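Local coordinates for protein KmHsv2 (Kluyveromyces marxianus, PDB 3VU4) that probably binds phosphoinositides on membranes as a seven-bladed beta-propeller of the PROPPIN family, related to the autophagy protein Atg18, at residues A[70-75]-A[124-129]; A[92-97]-A[128-133]. One frame throughout, in Å; residues are numbered along the deposited sequence.

Contact 1: A[70-75]-A[124-129]; sequences TNYVAF and FKFGNP
Tyr72 and Phe126 carry this contact, an aromatic pair in an offset edge-to-face stack. The edge of Phe126 is directed at the face of Tyr72. The ring centroids of Tyr72 and Phe126 lie 5.8 Å apart and the planes are turned by 65°. The foremost atom of Phe126 is CZ, which reaches the root of the tyrosine ring: Phe126 CZ lies 4.0 Å from Tyr72 CB. Tyr72 CB in turn sits at the edge of the Phe126 ring, near its plane. Phe126 CG stands anti to the backbone N (chi1 -161°), which swings the ring out of its turn and across to the neighbouring blade.

Thr70 OG1 accepts from Tyr72 N at 3.0 Å, an ST turn leading into strand 72-76. Phe126 is the centre of an inverse gamma turn just after strand 120-125. There Lys125 NZ donates to Asn128 O at 3.2 Å.

Phe126 also packs on Ile85 and Leu108, and Tyr72 on Val94. The contact thus joins two successive propeller blades near the surface. No hydrogen bond crosses between the two segments, so their contact is one of ring and apolar packing. Local hydrogen bonds help to shape the turns at Thr70 and Phe126.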
loop_
_atom_site.group_PDB
_atom_site.type_symbol
_atom_site.label_atom_id
_atom_site.label_comp_id
_atom_site.label_asym_id
_atom_site.label_seq_id
_atom_site.Cartn_x
_atom_site.Cartn_y
_atom_site.Cartn_z
ATOM N N THR A 70 2.508 -9.898 -15.587
ATOM C CA THR A 70 2.463 -11.246 -16.137
ATOM C C THR A 70 1.037 -11.722 -16.399
ATOM O O THR A 70 0.078 -10.956 -16.290
ATOM C CB THR A 70 3.125 -12.242 -15.187
ATOM O OG1 THR A 70 2.247 -12.509 -14.086
ATOM C CG2 THR A 70 4.429 -11.669 -14.659
ATOM N N ASN A 71 0.900 -12.998 -16.741
ATOM C CA ASN A 71 -0.406 -13.574 -17.021
ATOM C C ASN A 71 -0.919 -14.284 -15.778
ATOM O O ASN A 71 -1.908 -15.007 -15.831
ATOM C CB ASN A 71 -0.300 -14.572 -18.173
ATOM C CG ASN A 71 0.593 -14.073 -19.294
ATOM O OD1 ASN A 71 0.479 -12.923 -19.733
ATOM N ND2 ASN A 71 1.491 -14.940 -19.770
ATOM N N TYR A 72 -0.243 -14.077 -14.654
ATOM C CA TYR A 72 -0.649 -14.729 -13.420
ATOM C C TYR A 72 -1.361 -13.824 -12.428
ATOM O O TYR A 72 -1.004 -12.661 -12.245
ATOM C CB TYR A 72 0.559 -15.367 -12.739
ATOM C CG TYR A 72 1.190 -16.471 -13.548
ATOM C CD1 TYR A 72 0.483 -17.642 -13.841
ATOM C CD2 TYR A 72 2.495 -16.349 -14.031
ATOM C CE1 TYR A 72 1.064 -18.665 -14.595
ATOM C CE2 TYR A 72 3.084 -17.364 -14.785
ATOM C CZ TYR A 72 2.365 -18.517 -15.064
ATOM O OH TYR A 72 2.952 -19.518 -15.805
ATOM N N VAL A 73 -2.378 -14.383 -11.791
ATOM C CA VAL A 73 -3.151 -13.679 -10.793
ATOM C C VAL A 73 -3.453 -14.718 -9.727
ATOM O O VAL A 73 -3.375 -15.915 -9.986
ATOM C CB VAL A 73 -4.478 -13.140 -11.374
ATOM C CG1 VAL A 73 -4.202 -12.164 -12.498
ATOM C CG2 VAL A 73 -5.323 -14.284 -11.884
ATOM N N ALA A 74 -3.779 -14.263 -8.527
ATOM C CA ALA A 74 -4.101 -15.160 -7.438
ATOM C C ALA A 74 -5.437 -14.703 -6.880
ATOM O O ALA A 74 -5.715 -13.505 -6.844
ATOM C CB ALA A 74 -3.028 -15.077 -6.367
ATOM N N PHE A 75 -6.272 -15.645 -6.458
ATOM C CA PHE A 75 -7.559 -15.280 -5.884
ATOM C C PHE A 75 -8.137 -16.329 -4.946
ATOM O O PHE A 75 -7.713 -17.485 -4.940
ATOM C CB PHE A 75 -8.571 -14.943 -6.989
ATOM C CG PHE A 75 -8.760 -16.029 -8.011
ATOM C CD1 PHE A 75 -9.321 -17.252 -7.657
ATOM C CD2 PHE A 75 -8.410 -15.813 -9.344
ATOM C CE1 PHE A 75 -9.535 -18.241 -8.616
ATOM C CE2 PHE A 75 -8.621 -16.798 -10.313
ATOM C CZ PHE A 75 -9.185 -18.009 -9.948
ATOM N N PHE A 124 5.156 -19.806 0.328
ATOM C CA PHE A 124 5.258 -20.929 -0.587
ATOM C C PHE A 124 6.122 -20.470 -1.759
ATOM O O PHE A 124 6.428 -19.283 -1.882
ATOM C CB PHE A 124 3.873 -21.349 -1.089
ATOM C CG PHE A 124 2.954 -21.832 -0.006
ATOM C CD1 PHE A 124 2.403 -20.939 0.908
ATOM C CD2 PHE A 124 2.656 -23.183 0.118
ATOM C CE1 PHE A 124 1.565 -21.389 1.930
ATOM C CE2 PHE A 124 1.817 -23.642 1.139
ATOM C CZ PHE A 124 1.274 -22.744 2.045
ATOM N N LYS A 125 6.525 -21.407 -2.612
ATOM C CA LYS A 125 7.342 -21.058 -3.764
ATOM C C LYS A 125 6.445 -20.753 -4.940
ATOM O O LYS A 125 5.447 -21.437 -5.153
ATOM C CB LYS A 125 8.269 -22.209 -4.150
ATOM C CG LYS A 125 9.014 -21.943 -5.454
ATOM C CD LYS A 125 9.830 -23.132 -5.936
ATOM C CE LYS A 125 10.538 -22.774 -7.238
ATOM N NZ LYS A 125 11.380 -23.873 -7.774
ATOM N N PHE A 126 6.782 -19.723 -5.704
ATOM C CA PHE A 126 5.971 -19.412 -6.865
ATOM C C PHE A 126 6.542 -20.234 -8.014
ATOM O O PHE A 126 7.367 -19.764 -8.797
ATOM C CB PHE A 126 6.008 -17.918 -7.194
ATOM C CG PHE A 126 4.866 -17.471 -8.072
ATOM C CD1 PHE A 126 4.717 -17.981 -9.360
ATOM C CD2 PHE A 126 3.925 -16.561 -7.602
ATOM C CE1 PHE A 126 3.653 -17.590 -10.163
ATOM C CE2 PHE A 126 2.858 -16.165 -8.398
ATOM C CZ PHE A 126 2.721 -16.681 -9.680
ATOM N N GLY A 127 6.093 -21.482 -8.079
ATOM C CA GLY A 127 6.543 -22.413 -9.095
ATOM C C GLY A 127 6.535 -23.809 -8.492
ATOM O O GLY A 127 6.367 -23.963 -7.277
ATOM N N ASN A 128 6.718 -24.826 -9.330
ATOM C CA ASN A 128 6.722 -26.209 -8.863
ATOM C C ASN A 128 7.819 -26.419 -7.819
ATOM O O ASN A 128 8.934 -25.909 -7.970
ATOM C CB ASN A 128 6.934 -27.150 -10.046
ATOM C CG ASN A 128 6.227 -28.474 -9.865
ATOM O OD1 ASN A 128 6.613 -29.295 -9.029
ATOM N ND2 ASN A 128 5.172 -28.687 -10.644
ATOM N N PRO A 129 7.526 -27.193 -6.757
ATOM C CA PRO A 129 6.259 -27.872 -6.459
ATOM C C PRO A 129 5.209 -27.069 -5.668
ATOM O O PRO A 129 4.283 -27.658 -5.105
ATOM C CB PRO A 129 6.723 -29.095 -5.683
ATOM C CG PRO A 129 7.799 -28.512 -4.837
ATOM C CD PRO A 129 8.573 -27.638 -5.819
#

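Contact 2: A[92-97]-A[128-133]; sequences QDVSRI and NPWKRI. With SO4 (sulfate ion), chain D.
Ser95 sits on the face of the Trp130 indole, CB and hydroxyl together. Ser95 CB lies 3.5 Å from the centroid of the six-membered ring of Trp130, 15° off the ring normal, a CH-pi contact. Ser95 OG is over the same face, 3.2 Å from Trp130 CD2. With Ser95 OG anti to the backbone N (chi1 178°), the hydroxyl lies toward CD2 and CG of Trp130, on the five-membered-ring side of Ser95 CB. No hydrogen bond crosses between the segments.

Val94 adds an apolar contact at the far end of the indole. Val94 CG1 is 4.0 Å from Trp130 CH2, and the two side chains cross at about a right angle. Val94 and Ser95 both face Ile85 in a classic beta bulge on strand 92-98, the outermost strand of its blade. On the other face of the indole lies Asn128 N, offset toward the rim. Trp130 also meets the ring of Phe126 and touches Ile113. An alanine in place of Trp130 would probably leave Ser95 CB and Val94 CG1 without their apolar partner and open a gap between the strand and the loop.

The same loop holds a sulfate ion, probably from the crystallisation liquor. Lys131 NZ donates to sulfate O4 at 2.9 Å. Arg132 N donates to sulfate O3 at 3.0 Å, nearly straight at 178°. Arg132 NH1 makes a weak, bent bond to sulfate O2 at 2.7 Å. Arg132 NH2 also forms a salt bridge with Asp136, which probably helps to place the guanidinium.

The chemistry is therefore divided. Trp130 packs the loop on the preceding blade through CH-pi and van der Waals contacts, and the next two residues supply basic and backbone N-H donors that hold an anion.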
loop_
_atom_site.group_PDB
_atom_site.type_symbol
_atom_site.label_atom_id
_atom_site.label_comp_id
_atom_site.label_asym_id
_atom_site.label_seq_id
_atom_site.Cartn_x
_atom_site.Cartn_y
_atom_site.Cartn_z
ATOM N N GLN A 92 -6.528 -20.793 -16.945
ATOM C CA GLN A 92 -6.386 -22.076 -16.279
ATOM C C GLN A 92 -5.728 -21.975 -14.915
ATOM O O GLN A 92 -4.811 -21.185 -14.719
ATOM C CB GLN A 92 -5.546 -22.970 -17.180
ATOM C CG GLN A 92 -5.787 -24.451 -17.080
ATOM C CD GLN A 92 -5.120 -25.173 -18.235
ATOM O OE1 GLN A 92 -3.894 -25.162 -18.362
ATOM N NE2 GLN A 92 -5.926 -25.783 -19.100
ATOM N N ASP A 93 -6.203 -22.779 -13.972
ATOM C CA ASP A 93 -5.628 -22.805 -12.635
ATOM C C ASP A 93 -4.266 -23.475 -12.814
ATOM O O ASP A 93 -4.190 -24.585 -13.336
ATOM C CB ASP A 93 -6.508 -23.651 -11.708
ATOM C CG ASP A 93 -7.050 -22.868 -10.523
ATOM O OD1 ASP A 93 -7.439 -21.696 -10.708
ATOM O OD2 ASP A 93 -7.107 -23.433 -9.408
ATOM N N VAL A 94 -3.189 -22.804 -12.419
ATOM C CA VAL A 94 -1.860 -23.388 -12.555
ATOM C C VAL A 94 -1.405 -23.918 -11.207
ATOM O O VAL A 94 -0.305 -24.450 -11.081
ATOM C CB VAL A 94 -0.818 -22.360 -13.036
ATOM C CG1 VAL A 94 -0.499 -21.384 -11.918
ATOM C CG2 VAL A 94 0.450 -23.072 -13.481
ATOM N N SER A 95 -2.253 -23.763 -10.196
ATOM C CA SER A 95 -1.923 -24.224 -8.854
ATOM C C SER A 95 -2.993 -23.878 -7.821
ATOM O O SER A 95 -3.788 -22.958 -8.007
ATOM C CB SER A 95 -0.592 -23.621 -8.407
ATOM O OG SER A 95 -0.282 -24.030 -7.088
ATOM N N ARG A 96 -3.003 -24.641 -6.736
ATOM C CA ARG A 96 -3.930 -24.447 -5.631
ATOM C C ARG A 96 -3.055 -24.552 -4.394
ATOM O O ARG A 96 -2.125 -25.359 -4.360
ATOM C CB ARG A 96 -4.970 -25.564 -5.581
ATOM C CG ARG A 96 -6.415 -25.166 -5.855
ATOM C CD ARG A 96 -7.343 -26.303 -5.399
ATOM N NE ARG A 96 -6.862 -27.603 -5.874
ATOM C CZ ARG A 96 -7.211 -28.781 -5.358
ATOM N NH1 ARG A 96 -8.054 -28.844 -4.335
ATOM N NH2 ARG A 96 -6.713 -29.901 -5.869
ATOM N N ILE A 97 -3.333 -23.730 -3.390
ATOM C CA ILE A 97 -2.574 -23.762 -2.148
ATOM C C ILE A 97 -3.595 -23.605 -1.036
ATOM O O ILE A 97 -4.437 -22.712 -1.089
ATOM C CB ILE A 97 -1.542 -22.619 -2.086
ATOM C CG1 ILE A 97 -0.533 -22.772 -3.224
ATOM C CG2 ILE A 97 -0.822 -22.641 -0.755
ATOM C CD1 ILE A 97 0.407 -21.590 -3.375
ATOM N N ASN A 128 6.718 -24.826 -9.330
ATOM C CA ASN A 128 6.722 -26.209 -8.863
ATOM C C ASN A 128 7.819 -26.419 -7.819
ATOM O O ASN A 128 8.934 -25.909 -7.970
ATOM C CB ASN A 128 6.934 -27.150 -10.046
ATOM C CG ASN A 128 6.227 -28.474 -9.865
ATOM O OD1 ASN A 128 6.613 -29.295 -9.029
ATOM N ND2 ASN A 128 5.172 -28.687 -10.644
ATOM N N PRO A 129 7.526 -27.193 -6.757
ATOM C CA PRO A 129 6.259 -27.872 -6.459
ATOM C C PRO A 129 5.209 -27.069 -5.668
ATOM O O PRO A 129 4.283 -27.658 -5.105
ATOM C CB PRO A 129 6.723 -29.095 -5.683
ATOM C CG PRO A 129 7.799 -28.512 -4.837
ATOM C CD PRO A 129 8.573 -27.638 -5.819
ATOM N N TRP A 130 5.351 -25.744 -5.615
ATOM C CA TRP A 130 4.402 -24.896 -4.887
ATOM C C TRP A 130 4.309 -25.265 -3.406
ATOM O O TRP A 130 3.213 -25.418 -2.865
ATOM C CB TRP A 130 3.001 -25.004 -5.501
ATOM C CG TRP A 130 2.955 -24.784 -6.979
ATOM C CD1 TRP A 130 3.007 -25.739 -7.954
ATOM C CD2 TRP A 130 2.852 -23.523 -7.656
ATOM N NE1 TRP A 130 2.939 -25.151 -9.198
ATOM C CE2 TRP A 130 2.845 -23.795 -9.044
ATOM C CE3 TRP A 130 2.766 -22.191 -7.225
ATOM C CZ2 TRP A 130 2.754 -22.780 -10.005
ATOM C CZ3 TRP A 130 2.678 -21.182 -8.183
ATOM C CH2 TRP A 130 2.672 -21.484 -9.558
ATOM N N LYS A 131 5.455 -25.391 -2.748
ATOM C CA LYS A 131 5.481 -25.766 -1.339
ATOM C C LYS A 131 6.213 -24.728 -0.490
ATOM O O LYS A 131 6.884 -23.841 -1.019
ATOM C CB LYS A 131 6.166 -27.125 -1.189
ATOM C CG LYS A 131 5.696 -28.169 -2.203
ATOM C CD LYS A 131 4.651 -29.111 -1.621
ATOM C CE LYS A 131 5.283 -30.069 -0.612
ATOM N NZ LYS A 131 4.326 -31.101 -0.122
ATOM N N ARG A 132 6.082 -24.849 0.827
ATOM C CA ARG A 132 6.723 -23.930 1.761
ATOM C C ARG A 132 8.235 -23.843 1.571
ATOM O O ARG A 132 8.932 -24.849 1.667
ATOM C CB ARG A 132 6.465 -24.373 3.197
ATOM C CG ARG A 132 5.034 -24.303 3.700
ATOM C CD ARG A 132 5.026 -24.846 5.130
ATOM N NE ARG A 132 3.888 -24.433 5.944
ATOM C CZ ARG A 132 2.651 -24.896 5.811
ATOM N NH1 ARG A 132 2.370 -25.799 4.885
ATOM N NH2 ARG A 132 1.695 -24.466 6.623
ATOM N N ILE A 133 8.746 -22.642 1.325
ATOM C CA ILE A 133 10.180 -22.454 1.157
ATOM C C ILE A 133 10.822 -22.191 2.514
ATOM O O ILE A 133 12.044 -22.141 2.631
ATOM C CB ILE A 133 10.495 -21.244 0.270
ATOM C CG1 ILE A 133 9.722 -21.337 -1.039
ATOM C CG2 ILE A 133 11.994 -21.188 -0.021
ATOM C CD1 ILE A 133 9.917 -20.116 -1.929
HETATM S S SO4 D . 4.411 -28.252 2.728
HETATM O O1 SO4 D . 5.808 -28.658 2.976
HETATM O O2 SO4 D . 3.753 -27.988 4.020
HETATM O O3 SO4 D . 4.388 -27.036 1.893
HETATM O O4 SO4 D . 3.690 -29.333 2.032
#

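How the contacts relate
Contacts 1 and 2 link the same two successive blades, and their centres are 6 Å apart. On one blade, strands 72-76 and 92-98 belong to a single sheet. On the other, 124-129 and 128-133 overlap at Asn128 and Pro129. The chain folds back there: Lys125 N lies 2.9 Å from Lys131 O, a probable hydrogen bond, and Lys125 O packs 3.5 Å from Trp130 CE3. Nearby, Phe124 CE2 packs 3.4 Å from Ile97 CG2, a further link between the two blades. Phe126 and Trp130 both reach from this turn to the preceding blade. The sulfate is held by Lys131 and Arg132, on the part of the loop that belongs to contact 2.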